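Local coordinates for hypothetical protein TT1426 (Thermus thermophilus, PDB 1WD5) that is of unproven function but probably acts as a phosphoribosyltransferase, a kind of glycosyltransferase, at residues L49-V54 and R108-R113; L20-P25 and R150-V155; E15-L20 and E171-S176. All coordinates share one frame; numbering follows the deposited sequence.

Overall arrangement
All three contacts are built on one mixed sheet of the type I phosphoribosyltransferase fold. Contacts 2 and 3 adjoin, with centres about 8 Å apart: they share Leu-20, and their strands 150-155 and 171-174 are parallel neighbours, with Val-153 O 2.7 Å from Val-173 N, a probable hydrogen bond. Helix 6-17 and the loop after it thus lie along this end of the sheet. Contact 1 stands apart, its centre about 19 Å from that of contact 2 and about 24 Å from that of contact 3. There strand 48-59, on the other side of strands 26-29 and 122-126, meets the end of the long helix 88-112.

Contact 1. Residues L49-V54 and R108-R113; sequences LDVVLV and RYRRVR
Arg-110 reaches from the last turns of helix 88-112 to strand 48-59 and lays the edge of its guanidinium against Asp-50 and Val-51. Arg-110 NH1 gives a nearly straight bond (171°) to Asp-50 OD1 at 2.9 Å; OD1 lies in the guanidinium plane and accepts with its syn lone pair, although the carboxylate is turned 64° from that plane. The same NH1 also donates to Arg-113 O, again in plane, while NH2 makes a weak bond to Val-51 O. NE is taken by a salt bridge to Glu-72, so most of the rim of the group is gripped and its rotation fixed. A bend at chi2 swings the chain across toward the strand. Strand 49-51 and helix 108-112 run nearly antiparallel, 157° apart, where a helix packs against the mixed sheet of this phosphoribosyltransferase-type fold.

Arg-113 bends at chi2 and chi3, which brings NH2 to Leu-49 O and one face of the guanidinium over Asp-50 CG. Arg-113 NH2 donates to Leu-49 O at 2.8 Å, tilted out of the carbonyl plane, and also pairs with Glu-48. Asp-50 OD1 is 3.7 Å from Arg-113 NE, a long ion pair of charges alone. Asp-50 OD2 accepts from Ala-116 N, so the buried carboxylate is held at both oxygens.

Alongside the charged groups, Tyr-109 CD1 lies 3.8 Å from Leu-53 CD2, which is obliquely placed to the ring, with Val-51 CG1 near the same ring carbon. The tyrosine hydroxyl is hydrogen-bonded to Asp-196, while Val-199 and Leu-203 of helix 196-204 touch the tyrosine side chain.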
ATOM      1  N   LEU A  49     -10.974   7.726  -1.019  1.00 15.12           N
ATOM      2  CA  LEU A  49      -9.522   7.692  -0.859  1.00 14.70           C
ATOM      3  C   LEU A  49      -9.038   7.822   0.580  1.00 13.92           C
ATOM      4  O   LEU A  49      -9.567   8.607   1.365  1.00 11.82           O
ATOM      5  CB  LEU A  49      -8.887   8.792  -1.717  1.00 15.62           C
ATOM      6  CG  LEU A  49      -7.366   9.008  -1.733  1.00 18.32           C
ATOM      7  CD1 LEU A  49      -6.916   9.711  -0.470  1.00 17.66           C
ATOM      8  CD2 LEU A  49      -6.655   7.674  -1.905  1.00 14.85           C
ATOM      9  N   ASP A  50      -8.032   7.026   0.917  1.00 14.17           N
ATOM     10  CA  ASP A  50      -7.419   7.076   2.238  1.00 15.40           C
ATOM     11  C   ASP A  50      -6.010   6.530   2.091  1.00 15.62           C
ATOM     12  O   ASP A  50      -5.622   6.044   1.024  1.00 15.79           O
ATOM     13  CB  ASP A  50      -8.207   6.252   3.270  1.00 14.31           C
ATOM     14  CG  ASP A  50      -7.765   6.537   4.704  1.00 15.82           C
ATOM     15  OD1 ASP A  50      -6.971   7.478   4.916  1.00 13.39           O
ATOM     16  OD2 ASP A  50      -8.216   5.828   5.625  1.00 16.54           O
ATOM     17  N   VAL A  51      -5.237   6.626   3.159  1.00 15.86           N
ATOM     18  CA  VAL A  51      -3.872   6.149   3.129  1.00 15.41           C
ATOM     19  C   VAL A  51      -3.753   4.925   4.028  1.00 15.88           C
ATOM     20  O   VAL A  51      -4.487   4.794   5.008  1.00 16.03           O
ATOM     21  CB  VAL A  51      -2.916   7.245   3.635  1.00 16.36           C
ATOM     22  CG1 VAL A  51      -3.288   7.628   5.066  1.00 13.38           C
ATOM     23  CG2 VAL A  51      -1.486   6.766   3.571  1.00 15.52           C
ATOM     24  N   VAL A  52      -2.848   4.019   3.677  1.00 15.64           N
ATOM     25  CA  VAL A  52      -2.623   2.841   4.498  1.00 15.14           C
ATOM     26  C   VAL A  52      -1.303   3.130   5.188  1.00 16.39           C
ATOM     27  O   VAL A  52      -0.306   3.446   4.535  1.00 16.87           O
ATOM     28  CB  VAL A  52      -2.547   1.536   3.656  1.00 16.04           C
ATOM     29  CG1 VAL A  52      -1.484   1.643   2.583  1.00 16.01           C
ATOM     30  CG2 VAL A  52      -2.275   0.354   4.574  1.00 13.69           C
ATOM     31  N   LEU A  53      -1.317   3.050   6.514  1.00 15.70           N
ATOM     32  CA  LEU A  53      -0.146   3.349   7.325  1.00 15.21           C
ATOM     33  C   LEU A  53       0.326   2.111   8.076  1.00 14.96           C
ATOM     34  O   LEU A  53      -0.276   1.705   9.074  1.00 12.75           O
ATOM     35  CB  LEU A  53      -0.502   4.472   8.300  1.00 14.97           C
ATOM     36  CG  LEU A  53      -0.867   5.788   7.593  1.00 16.81           C
ATOM     37  CD1 LEU A  53      -1.677   6.702   8.509  1.00 15.77           C
ATOM     38  CD2 LEU A  53       0.419   6.472   7.147  1.00 16.78           C
ATOM     39  N   VAL A  54       1.413   1.523   7.588  1.00 14.14           N
ATOM     40  CA  VAL A  54       1.959   0.304   8.169  1.00 15.20           C
ATOM     41  C   VAL A  54       3.482   0.254   8.037  1.00 16.56           C
ATOM     42  O   VAL A  54       4.075   1.038   7.292  1.00 16.51           O
ATOM     43  CB  VAL A  54       1.387  -0.932   7.441  1.00 15.23           C
ATOM     44  CG1 VAL A  54      -0.133  -0.913   7.478  1.00 14.18           C
ATOM     45  CG2 VAL A  54       1.865  -0.935   5.999  1.00 15.53           C
ATOM     46  N   ARG A 108      -0.101  13.304  11.854  1.00 17.61           N
ATOM     47  CA  ARG A 108      -0.392  14.445  10.996  1.00 19.33           C
ATOM     48  C   ARG A 108      -1.374  14.122   9.881  1.00 17.40           C
ATOM     49  O   ARG A 108      -2.197  14.961   9.526  1.00 16.00           O
ATOM     50  CB  ARG A 108       0.895  15.060  10.427  1.00 22.79           C
ATOM     51  CG  ARG A 108       1.846  14.119   9.734  1.00 28.84           C
ATOM     52  CD  ARG A 108       3.237  14.761   9.667  1.00 36.66           C
ATOM     53  NE  ARG A 108       4.259  13.831   9.185  1.00 42.98           N
ATOM     54  CZ  ARG A 108       5.567  13.987   9.372  1.00 43.61           C
ATOM     55  NH1 ARG A 108       6.027  15.041  10.037  1.00 45.80           N
ATOM     56  NH2 ARG A 108       6.417  13.085   8.897  1.00 44.10           N
ATOM     57  N   TYR A 109      -1.304  12.916   9.326  1.00 16.34           N
ATOM     58  CA  TYR A 109      -2.241  12.545   8.269  1.00 14.55           C
ATOM     59  C   TYR A 109      -3.650  12.407   8.860  1.00 14.98           C
ATOM     60  O   TYR A 109      -4.630  12.860   8.265  1.00 15.26           O
ATOM     61  CB  TYR A 109      -1.844  11.216   7.617  1.00 14.35           C
ATOM     62  CG  TYR A 109      -0.627  11.255   6.702  1.00 16.11           C
ATOM     63  CD1 TYR A 109      -0.172  10.087   6.085  1.00 17.12           C
ATOM     64  CD2 TYR A 109       0.059  12.441   6.447  1.00 15.35           C
ATOM     65  CE1 TYR A 109       0.928  10.095   5.240  1.00 14.98           C
ATOM     66  CE2 TYR A 109       1.168  12.463   5.594  1.00 15.64           C
ATOM     67  CZ  TYR A 109       1.595  11.282   4.997  1.00 15.80           C
ATOM     68  OH  TYR A 109       2.680  11.274   4.148  1.00 12.78           O
ATOM     69  N   ARG A 110      -3.750  11.786  10.031  1.00 14.02           N
ATOM     70  CA  ARG A 110      -5.051  11.587  10.662  1.00 15.87           C
ATOM     71  C   ARG A 110      -5.678  12.883  11.148  1.00 17.52           C
ATOM     72  O   ARG A 110      -6.885  12.944  11.374  1.00 18.29           O
ATOM     73  CB  ARG A 110      -4.947  10.579  11.812  1.00 14.80           C
ATOM     74  CG  ARG A 110      -4.686   9.146  11.339  1.00 16.31           C
ATOM     75  CD  ARG A 110      -5.719   8.726  10.300  1.00 15.14           C
ATOM     76  NE  ARG A 110      -5.393   7.470   9.622  1.00 15.37           N
ATOM     77  CZ  ARG A 110      -5.759   7.193   8.373  1.00 15.28           C
ATOM     78  NH1 ARG A 110      -6.454   8.086   7.682  1.00 11.34           N
ATOM     79  NH2 ARG A 110      -5.445   6.031   7.815  1.00 13.76           N
ATOM     80  N   ARG A 111      -4.865  13.921  11.307  1.00 18.09           N
ATOM     81  CA  ARG A 111      -5.390  15.204  11.742  1.00 19.94           C
ATOM     82  C   ARG A 111      -6.203  15.849  10.617  1.00 20.31           C
ATOM     83  O   ARG A 111      -7.151  16.589  10.879  1.00 20.95           O
ATOM     84  CB  ARG A 111      -4.250  16.126  12.159  1.00 22.47           C
ATOM     85  CG  ARG A 111      -4.699  17.485  12.680  1.00 26.25           C
ATOM     86  CD  ARG A 111      -3.583  18.111  13.495  1.00 27.59           C
ATOM     87  NE  ARG A 111      -3.257  17.270  14.639  1.00 30.76           N
ATOM     88  CZ  ARG A 111      -2.019  16.953  15.011  1.00 32.72           C
ATOM     89  NH1 ARG A 111      -0.982  17.413  14.324  1.00 31.76           N
ATOM     90  NH2 ARG A 111      -1.818  16.174  16.067  1.00 32.43           N
ATOM     91  N   VAL A 112      -5.840  15.560   9.368  1.00 19.09           N
ATOM     92  CA  VAL A 112      -6.552  16.124   8.221  1.00 19.27           C
ATOM     93  C   VAL A 112      -7.587  15.184   7.596  1.00 20.05           C
ATOM     94  O   VAL A 112      -8.476  15.634   6.878  1.00 20.69           O
ATOM     95  CB  VAL A 112      -5.571  16.579   7.111  1.00 19.50           C
ATOM     96  CG1 VAL A 112      -4.628  17.631   7.654  1.00 19.89           C
ATOM     97  CG2 VAL A 112      -4.786  15.394   6.580  1.00 18.25           C
ATOM     98  N   ARG A 113      -7.469  13.880   7.854  1.00 22.03           N
ATOM     99  CA  ARG A 113      -8.426  12.904   7.319  1.00 20.72           C
ATOM    100  C   ARG A 113      -8.427  11.651   8.196  1.00 21.20           C
ATOM    101  O   ARG A 113      -7.441  10.916   8.254  1.00 21.06           O
ATOM    102  CB  ARG A 113      -8.093  12.588   5.842  1.00 20.22           C
ATOM    103  CG  ARG A 113      -7.881  11.115   5.454  1.00 24.80           C
ATOM    104  CD  ARG A 113      -9.118  10.254   5.640  1.00 22.64           C
ATOM    105  NE  ARG A 113      -9.789   9.855   4.401  1.00 20.76           N
ATOM    106  CZ  ARG A 113     -11.022   9.356   4.381  1.00 18.28           C
ATOM    107  NH1 ARG A 113     -11.681   9.209   5.523  1.00 15.09           N
ATOM    108  NH2 ARG A 113     -11.601   9.012   3.238  1.00 16.96           N
TER

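Contact 2. Residues L20-P25 and R150-V155; sequences LGLEAP and RVVVAV
Fully extended from CA to NE, with CG trans to the backbone N (chi1 178°) and every later torsion near 180°, Arg-150 stretches from strand 150-155 to the loop after helix 6-17, where Leu-20 and Leu-22 meet it. Both leucines set CG beside their own backbone N (chi1 near -60°), which brings their branches up to the arginine and to Val-152, two residues on.

Arg-150 NH1 donates to Leu-20 O at 3.1 Å with an N-H...O angle of 161°. The oxygen sits at the edge of the guanidinium, in its plane, but the nitrogen approaches from above the carbonyl plane, so no lone pair is met head-on. Leu-22 CD2 lies over one face of the same group, offset toward the rim and 3.8 Å from Arg-150 NH1; the two side chains cross at about a right angle. Leu-20 CB comes within 3.9 Å of Arg-150 NH2.

Deeper along the strand, Val-152 carries the apolar half. Val-152 CG1 meets Leu-20 CD1 tip to tip at 4.2 Å, and Val-152 CG2 faces Leu-22 CD2 at 4.3 Å. Leu-17 of helix 6-17 also touches Val-152, and Leu-22 reaches Asp-122 and Val-124 of the neighbouring strand, so the loop that leads into strand 26-29 closes over this parallel part of the mixed sheet.

Arg-150 NH2 forms a salt bridge with Glu-171 on the adjoining strand. One guanidinium therefore ties a loop carbonyl to a carboxylate of strand 171-174. The double grip limits its rotation and holds its face against Leu-22, and the carboxylate probably balances its charge at this partly buried margin of the sheet.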
ATOM      1  N   LEU A  20     -13.860  -5.303 -12.798  1.00 25.00           N
ATOM      2  CA  LEU A  20     -13.895  -6.175 -11.625  1.00 26.54           C
ATOM      3  C   LEU A  20     -15.178  -6.150 -10.805  1.00 26.59           C
ATOM      4  O   LEU A  20     -15.401  -7.030  -9.979  1.00 26.99           O
ATOM      5  CB  LEU A  20     -12.711  -5.870 -10.706  1.00 28.46           C
ATOM      6  CG  LEU A  20     -11.326  -6.108 -11.308  1.00 31.29           C
ATOM      7  CD1 LEU A  20     -10.265  -5.843 -10.252  1.00 32.35           C
ATOM      8  CD2 LEU A  20     -11.224  -7.536 -11.816  1.00 33.08           C
ATOM      9  N   GLY A  21     -16.009  -5.136 -11.006  1.00 26.52           N
ATOM     10  CA  GLY A  21     -17.259  -5.063 -10.268  1.00 27.51           C
ATOM     11  C   GLY A  21     -17.146  -4.646  -8.812  1.00 27.66           C
ATOM     12  O   GLY A  21     -17.968  -5.040  -7.984  1.00 29.45           O
ATOM     13  N   LEU A  22     -16.134  -3.853  -8.487  1.00 25.43           N
ATOM     14  CA  LEU A  22     -15.963  -3.383  -7.120  1.00 24.55           C
ATOM     15  C   LEU A  22     -17.085  -2.397  -6.842  1.00 24.62           C
ATOM     16  O   LEU A  22     -17.503  -1.671  -7.736  1.00 24.88           O
ATOM     17  CB  LEU A  22     -14.613  -2.691  -6.972  1.00 22.33           C
ATOM     18  CG  LEU A  22     -13.410  -3.599  -7.224  1.00 22.89           C
ATOM     19  CD1 LEU A  22     -12.163  -2.759  -7.417  1.00 23.96           C
ATOM     20  CD2 LEU A  22     -13.249  -4.562  -6.057  1.00 22.66           C
ATOM     21  N   GLU A  23     -17.581  -2.370  -5.610  1.00 25.13           N
ATOM     22  CA  GLU A  23     -18.661  -1.453  -5.264  1.00 27.21           C
ATOM     23  C   GLU A  23     -18.211  -0.397  -4.259  1.00 25.94           C
ATOM     24  O   GLU A  23     -17.828  -0.729  -3.139  1.00 24.94           O
ATOM     25  CB  GLU A  23     -19.846  -2.239  -4.700  1.00 29.87           C
ATOM     26  CG  GLU A  23     -20.355  -3.310  -5.652  1.00 36.81           C
ATOM     27  CD  GLU A  23     -21.538  -4.076  -5.096  1.00 40.14           C
ATOM     28  OE1 GLU A  23     -21.418  -4.644  -3.989  1.00 42.26           O
ATOM     29  OE2 GLU A  23     -22.589  -4.113  -5.772  1.00 43.17           O
ATOM     30  N   ALA A  24     -18.266   0.872  -4.668  1.00 25.49           N
ATOM     31  CA  ALA A  24     -17.857   1.985  -3.810  1.00 25.49           C
ATOM     32  C   ALA A  24     -16.660   1.534  -2.980  1.00 22.56           C
ATOM     33  O   ALA A  24     -16.710   1.506  -1.751  1.00 24.19           O
ATOM     34  CB  ALA A  24     -19.007   2.391  -2.898  1.00 26.41           C
ATOM     35  N   PRO A  25     -15.561   1.177  -3.654  1.00 19.85           N
ATOM     36  CA  PRO A  25     -14.351   0.713  -2.978  1.00 17.87           C
ATOM     37  C   PRO A  25     -13.597   1.761  -2.176  1.00 17.08           C
ATOM     38  O   PRO A  25     -13.672   2.952  -2.460  1.00 14.79           O
ATOM     39  CB  PRO A  25     -13.512   0.176  -4.129  1.00 18.52           C
ATOM     40  CG  PRO A  25     -13.838   1.145  -5.226  1.00 19.82           C
ATOM     41  CD  PRO A  25     -15.343   1.284  -5.109  1.00 19.20           C
ATOM     42  N   ARG A 150     -13.378  -7.713   0.301  1.00 20.70           N
ATOM     43  CA  ARG A 150     -12.515  -8.134  -0.789  1.00 19.81           C
ATOM     44  C   ARG A 150     -11.290  -7.227  -0.850  1.00 20.14           C
ATOM     45  O   ARG A 150     -11.371  -6.036  -0.535  1.00 18.33           O
ATOM     46  CB  ARG A 150     -13.298  -8.050  -2.097  1.00 21.09           C
ATOM     47  CG  ARG A 150     -12.526  -8.423  -3.341  1.00 23.35           C
ATOM     48  CD  ARG A 150     -13.398  -8.206  -4.567  1.00 23.49           C
ATOM     49  NE  ARG A 150     -12.704  -8.534  -5.807  1.00 24.13           N
ATOM     50  CZ  ARG A 150     -13.242  -8.402  -7.015  1.00 25.11           C
ATOM     51  NH1 ARG A 150     -14.482  -7.947  -7.144  1.00 22.69           N
ATOM     52  NH2 ARG A 150     -12.542  -8.728  -8.094  1.00 23.71           N
ATOM     53  N   VAL A 151     -10.157  -7.793  -1.250  1.00 18.80           N
ATOM     54  CA  VAL A 151      -8.925  -7.026  -1.355  1.00 17.71           C
ATOM     55  C   VAL A 151      -8.294  -7.232  -2.728  1.00 19.03           C
ATOM     56  O   VAL A 151      -8.151  -8.366  -3.200  1.00 18.36           O
ATOM     57  CB  VAL A 151      -7.907  -7.441  -0.264  1.00 17.12           C
ATOM     58  CG1 VAL A 151      -6.671  -6.558  -0.339  1.00 16.07           C
ATOM     59  CG2 VAL A 151      -8.551  -7.336   1.111  1.00 14.03           C
ATOM     60  N   VAL A 152      -7.935  -6.127  -3.373  1.00 17.51           N
ATOM     61  CA  VAL A 152      -7.307  -6.173  -4.685  1.00 15.78           C
ATOM     62  C   VAL A 152      -6.070  -5.296  -4.690  1.00 15.63           C
ATOM     63  O   VAL A 152      -6.125  -4.132  -4.285  1.00 17.11           O
ATOM     64  CB  VAL A 152      -8.250  -5.656  -5.797  1.00 16.35           C
ATOM     65  CG1 VAL A 152      -7.511  -5.631  -7.130  1.00 15.79           C
ATOM     66  CG2 VAL A 152      -9.483  -6.532  -5.895  1.00 16.77           C
ATOM     67  N   VAL A 153      -4.952  -5.855  -5.134  1.00 15.00           N
ATOM     68  CA  VAL A 153      -3.711  -5.096  -5.227  1.00 13.28           C
ATOM     69  C   VAL A 153      -3.647  -4.549  -6.649  1.00 14.60           C
ATOM     70  O   VAL A 153      -3.699  -5.315  -7.613  1.00 14.16           O
ATOM     71  CB  VAL A 153      -2.482  -5.988  -4.982  1.00 14.67           C
ATOM     72  CG1 VAL A 153      -1.208  -5.230  -5.341  1.00 12.69           C
ATOM     73  CG2 VAL A 153      -2.446  -6.427  -3.523  1.00 13.97           C
ATOM     74  N   ALA A 154      -3.536  -3.230  -6.784  1.00 13.88           N
ATOM     75  CA  ALA A 154      -3.483  -2.615  -8.105  1.00 13.37           C
ATOM     76  C   ALA A 154      -2.272  -1.698  -8.247  1.00 13.61           C
ATOM     77  O   ALA A 154      -2.097  -0.758  -7.466  1.00 13.68           O
ATOM     78  CB  ALA A 154      -4.768  -1.838  -8.364  1.00 13.20           C
ATOM     79  N   VAL A 155      -1.445  -1.970  -9.255  1.00 11.96           N
ATOM     80  CA  VAL A 155      -0.237  -1.184  -9.489  1.00 13.83           C
ATOM     81  C   VAL A 155       0.062  -0.969 -10.972  1.00 13.58           C
ATOM     82  O   VAL A 155      -0.135  -1.862 -11.792  1.00 15.23           O
ATOM     83  CB  VAL A 155       0.986  -1.872  -8.859  1.00 14.56           C
ATOM     84  CG1 VAL A 155       0.791  -2.009  -7.355  1.00 15.99           C
ATOM     85  CG2 VAL A 155       1.176  -3.250  -9.485  1.00 16.32           C
TER

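Contact 3. Residues E15-L20 and E171-S176; sequences EALAPL and EVVALS
Glu-171 runs its extended side chain toward Leu-20 from the opposite direction: Glu-171 OE2 lies 3.3 Å from Leu-20 CD2 and 3.4 Å from Leu-20 CD1, against both methyls of the fork. CG is trans to the backbone N (chi1 -170°), which carries the carboxylate out to the 3-10 turn at 18-20. OE1 is engaged by a salt bridge to Arg-150.

Two residues on, Val-173 points toward segment 15-20 and fills the middle of the contact. Val-173 CG2 touches Leu-17 CD2 at 3.8 Å and Leu-20 CD1 at 3.9 Å, while Val-173 CG1 rests on Ala-16 CB at 4.0 Å. Leu-17 crosses it obliquely; Leu-20 slides past it. Strand 171-174 is the outermost strand at this end of the sheet within the chain, and helix 6-17 packs over one of its faces, as well as over strand 150-155, where Leu-17 reaches Ala-154.

At Leu-175 the chain turns a corner. The side chain bends back to the helix, Leu-175 CD2 meeting Ala-16 CB at 3.7 Å, and it also touches Leu-12 and Leu-13 one turn earlier and Phe-3 near the N terminus.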
ATOM      1  N   GLU A  15      -9.217   2.199 -15.117  1.00 14.96           N
ATOM      2  CA  GLU A  15      -9.868   1.569 -16.262  1.00 16.21           C
ATOM      3  C   GLU A  15      -9.691   0.046 -16.224  1.00 16.03           C
ATOM      4  O   GLU A  15     -10.605  -0.704 -16.563  1.00 16.95           O
ATOM      5  CB  GLU A  15      -9.303   2.156 -17.564  1.00 15.34           C
ATOM      6  CG  GLU A  15      -9.901   3.520 -17.925  1.00 17.19           C
ATOM      7  CD  GLU A  15      -9.019   4.343 -18.851  1.00 20.85           C
ATOM      8  OE1 GLU A  15      -8.177   3.764 -19.571  1.00 19.97           O
ATOM      9  OE2 GLU A  15      -9.178   5.584 -18.868  1.00 22.44           O
ATOM     10  N   ALA A  16      -8.520  -0.412 -15.799  1.00 15.62           N
ATOM     11  CA  ALA A  16      -8.265  -1.848 -15.710  1.00 16.26           C
ATOM     12  C   ALA A  16      -9.081  -2.463 -14.570  1.00 16.82           C
ATOM     13  O   ALA A  16      -9.405  -3.651 -14.596  1.00 16.30           O
ATOM     14  CB  ALA A  16      -6.774  -2.105 -15.480  1.00 13.91           C
ATOM     15  N   LEU A  17      -9.423  -1.643 -13.577  1.00 15.70           N
ATOM     16  CA  LEU A  17     -10.184  -2.112 -12.417  1.00 16.70           C
ATOM     17  C   LEU A  17     -11.700  -2.084 -12.593  1.00 18.42           C
ATOM     18  O   LEU A  17     -12.417  -2.843 -11.939  1.00 15.66           O
ATOM     19  CB  LEU A  17      -9.825  -1.277 -11.184  1.00 14.48           C
ATOM     20  CG  LEU A  17      -8.404  -1.370 -10.625  1.00 16.15           C
ATOM     21  CD1 LEU A  17      -8.192  -0.254  -9.606  1.00 14.82           C
ATOM     22  CD2 LEU A  17      -8.184  -2.730  -9.973  1.00 16.22           C
ATOM     23  N   ALA A  18     -12.183  -1.206 -13.467  1.00 19.06           N
ATOM     24  CA  ALA A  18     -13.619  -1.059 -13.706  1.00 21.24           C
ATOM     25  C   ALA A  18     -14.390  -2.361 -13.948  1.00 23.23           C
ATOM     26  O   ALA A  18     -15.488  -2.545 -13.426  1.00 23.78           O
ATOM     27  CB  ALA A  18     -13.854  -0.097 -14.871  1.00 20.09           C
ATOM     28  N   PRO A  19     -13.829  -3.280 -14.749  1.00 23.97           N
ATOM     29  CA  PRO A  19     -14.518  -4.546 -15.027  1.00 25.17           C
ATOM     30  C   PRO A  19     -14.672  -5.495 -13.836  1.00 25.31           C
ATOM     31  O   PRO A  19     -15.520  -6.386 -13.862  1.00 23.90           O
ATOM     32  CB  PRO A  19     -13.663  -5.173 -16.132  1.00 25.79           C
ATOM     33  CG  PRO A  19     -12.983  -3.994 -16.773  1.00 26.47           C
ATOM     34  CD  PRO A  19     -12.625  -3.150 -15.583  1.00 24.88           C
ATOM     35  N   LEU A  20     -13.860  -5.303 -12.798  1.00 25.00           N
ATOM     36  CA  LEU A  20     -13.895  -6.175 -11.625  1.00 26.54           C
ATOM     37  C   LEU A  20     -15.178  -6.150 -10.805  1.00 26.59           C
ATOM     38  O   LEU A  20     -15.401  -7.030  -9.979  1.00 26.99           O
ATOM     39  CB  LEU A  20     -12.711  -5.870 -10.706  1.00 28.46           C
ATOM     40  CG  LEU A  20     -11.326  -6.108 -11.308  1.00 31.29           C
ATOM     41  CD1 LEU A  20     -10.265  -5.843 -10.252  1.00 32.35           C
ATOM     42  CD2 LEU A  20     -11.224  -7.536 -11.816  1.00 33.08           C
ATOM     43  N   GLU A 171      -5.638 -11.016  -5.238  1.00 17.79           N
ATOM     44  CA  GLU A 171      -5.846 -10.736  -6.646  1.00 18.99           C
ATOM     45  C   GLU A 171      -4.950  -9.542  -6.952  1.00 18.61           C
ATOM     46  O   GLU A 171      -4.890  -8.584  -6.176  1.00 18.81           O
ATOM     47  CB  GLU A 171      -7.305 -10.365  -6.919  1.00 21.86           C
ATOM     48  CG  GLU A 171      -7.636 -10.302  -8.403  1.00 27.13           C
ATOM     49  CD  GLU A 171      -9.036  -9.794  -8.677  1.00 29.51           C
ATOM     50  OE1 GLU A 171      -9.963 -10.118  -7.902  1.00 29.50           O
ATOM     51  OE2 GLU A 171      -9.214  -9.077  -9.681  1.00 35.08           O
ATOM     52  N   VAL A 172      -4.238  -9.610  -8.066  1.00 16.97           N
ATOM     53  CA  VAL A 172      -3.346  -8.532  -8.451  1.00 16.58           C
ATOM     54  C   VAL A 172      -3.677  -7.998  -9.832  1.00 17.75           C
ATOM     55  O   VAL A 172      -3.900  -8.766 -10.770  1.00 17.33           O
ATOM     56  CB  VAL A 172      -1.875  -8.995  -8.463  1.00 16.50           C
ATOM     57  CG1 VAL A 172      -0.998  -7.918  -9.087  1.00 15.92           C
ATOM     58  CG2 VAL A 172      -1.410  -9.297  -7.042  1.00 17.02           C
ATOM     59  N   VAL A 173      -3.712  -6.675  -9.941  1.00 16.65           N
ATOM     60  CA  VAL A 173      -3.971  -6.005 -11.203  1.00 17.88           C
ATOM     61  C   VAL A 173      -2.748  -5.139 -11.483  1.00 19.03           C
ATOM     62  O   VAL A 173      -2.528  -4.129 -10.815  1.00 20.86           O
ATOM     63  CB  VAL A 173      -5.227  -5.112 -11.128  1.00 17.72           C
ATOM     64  CG1 VAL A 173      -5.396  -4.341 -12.427  1.00 17.84           C
ATOM     65  CG2 VAL A 173      -6.457  -5.973 -10.872  1.00 18.89           C
ATOM     66  N   ALA A 174      -1.945  -5.553 -12.456  1.00 18.63           N
ATOM     67  CA  ALA A 174      -0.738  -4.819 -12.824  1.00 19.34           C
ATOM     68  C   ALA A 174      -0.816  -4.483 -14.305  1.00 19.88           C
ATOM     69  O   ALA A 174      -1.057  -5.363 -15.129  1.00 20.63           O
ATOM     70  CB  ALA A 174       0.497  -5.665 -12.539  1.00 18.36           C
ATOM     71  N   LEU A 175      -0.614  -3.211 -14.639  1.00 19.63           N
ATOM     72  CA  LEU A 175      -0.683  -2.767 -16.027  1.00 20.00           C
ATOM     73  C   LEU A 175       0.508  -3.250 -16.838  1.00 20.60           C
ATOM     74  O   LEU A 175       0.388  -3.537 -18.030  1.00 20.58           O
ATOM     75  CB  LEU A 175      -0.750  -1.240 -16.093  1.00 19.01           C
ATOM     76  CG  LEU A 175      -1.927  -0.569 -15.386  1.00 18.41           C
ATOM     77  CD1 LEU A 175      -1.864   0.941 -15.619  1.00 16.38           C
ATOM     78  CD2 LEU A 175      -3.232  -1.141 -15.913  1.00 19.15           C
ATOM     79  N   SER A 176       1.658  -3.340 -16.185  1.00 20.43           N
ATOM     80  CA  SER A 176       2.879  -3.768 -16.846  1.00 21.43           C
ATOM     81  C   SER A 176       3.791  -4.526 -15.891  1.00 21.01           C
ATOM     82  O   SER A 176       3.973  -4.127 -14.739  1.00 20.00           O
ATOM     83  CB  SER A 176       3.614  -2.548 -17.407  1.00 21.23           C
ATOM     84  OG  SER A 176       4.947  -2.877 -17.757  1.00 26.47           O
TER